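Probable ferredoxin-dependent nitrite reductase NirA (Mycobacterium tuberculosis, PDB 1ZJ8) reduces sulfite to sulfide with electrons from ferredoxin, using a siroheme and a [4Fe-4S] cluster, probably to supply sulfur for amino acids and cofactors. Local coordinates at residues A[271-274]-A[275-278]. Numbering follows the deposited sequence.
Sequences WVPL and GEVP
Pro273 and Glu276 meet in a 3-10 turn that joins strand 266-272 to helix 277-291, within the first of the two nitrite/sulfite reductase 4Fe-4S domains. Pro273 O accepts a hydrogen bond from Glu276 N at 3.0 Å. The next bond of the turn, Val277 N to Leu274 O at 3.3 Å, is weak. Between them, the two bonds coil the chain just before the helix proper.

The Glu276 side chain turns back alongside the Pro273 ring. Its CG lies beside its own backbone N (chi1 -82°), and the chain beyond is extended. This sets the carboxylate against the CG-CD edge of the ring: OE1 is 3.2 Å from Pro273 CD, and CD of Glu276 is 3.5 Å from Pro273 CG. OE1 also has a long, weak ion pair with Arg325.

On the buried side, Val272 CG1 touches Val277 CG2 at 3.9 Å, bringing Val272 of the strand against the first turn of the helix. Leu274 and Val277 both rest on Ala198 of helix 196-206 and on Leu250 of strand 249-254. Val272 is further held by backbone hydrogen bonding to Leu250 within the mixed sheet. The site is remote from the siroheme and the cluster. Val277 CG2, which lies beside its own backbone N, approaches both Pro273 O and Leu274 O at 3.5 Å.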
# COMPACT_ATOMS: atom_id res chain seq x y z
N TRP A 271 21.19 14.41 2.15
CA TRP A 271 21.64 13.18 2.84
C TRP A 271 21.39 13.36 4.34
O TRP A 271 21.69 14.40 4.90
CB TRP A 271 23.14 12.93 2.57
CG TRP A 271 23.74 11.67 3.18
CD1 TRP A 271 23.76 10.40 2.63
CD2 TRP A 271 24.44 11.56 4.44
NE1 TRP A 271 24.41 9.52 3.46
CE2 TRP A 271 24.85 10.20 4.58
CE3 TRP A 271 24.77 12.47 5.46
CZ2 TRP A 271 25.56 9.73 5.70
CZ3 TRP A 271 25.49 12.00 6.57
CH2 TRP A 271 25.86 10.64 6.68
N VAL A 272 20.82 12.35 4.96
CA VAL A 272 20.43 12.40 6.37
C VAL A 272 20.97 11.18 7.12
O VAL A 272 20.61 10.04 6.81
CB VAL A 272 18.90 12.41 6.48
CG1 VAL A 272 18.46 12.52 7.94
CG2 VAL A 272 18.30 13.55 5.65
N PRO A 273 21.82 11.40 8.14
CA PRO A 273 22.38 10.23 8.83
C PRO A 273 21.26 9.54 9.64
O PRO A 273 20.28 10.19 10.03
CB PRO A 273 23.44 10.84 9.75
CG PRO A 273 22.93 12.25 10.02
CD PRO A 273 22.25 12.68 8.75
N LEU A 274 21.38 8.25 9.87
CA LEU A 274 20.28 7.51 10.50
C LEU A 274 19.71 8.16 11.79
O LEU A 274 18.49 8.13 12.01
CB LEU A 274 20.70 6.05 10.75
CG LEU A 274 19.60 5.13 11.28
CD1 LEU A 274 18.35 5.11 10.39
CD2 LEU A 274 20.16 3.72 11.42
N GLY A 275 20.59 8.72 12.62
CA GLY A 275 20.18 9.36 13.87
C GLY A 275 19.24 10.56 13.74
O GLY A 275 18.43 10.82 14.62
N GLU A 276 19.33 11.28 12.63
CA GLU A 276 18.57 12.50 12.40
C GLU A 276 17.25 12.25 11.63
O GLU A 276 16.48 13.19 11.40
CB GLU A 276 19.44 13.53 11.63
CG GLU A 276 20.44 14.38 12.49
CD GLU A 276 21.60 15.05 11.66
OE1 GLU A 276 21.48 15.29 10.43
OE2 GLU A 276 22.66 15.32 12.27
N VAL A 277 16.98 10.99 11.27
CA VAL A 277 15.84 10.65 10.41
C VAL A 277 14.49 10.96 11.06
O VAL A 277 13.67 11.65 10.45
CB VAL A 277 15.90 9.17 9.85
CG1 VAL A 277 14.63 8.79 9.07
CG2 VAL A 277 17.12 8.99 8.95
N PRO A 278 14.25 10.46 12.29
CA PRO A 278 13.00 10.80 13.00
C PRO A 278 12.73 12.32 13.09
O PRO A 278 11.58 12.78 12.95
CB PRO A 278 13.23 10.20 14.40
CG PRO A 278 14.17 9.07 14.19
CD PRO A 278 15.08 9.51 13.06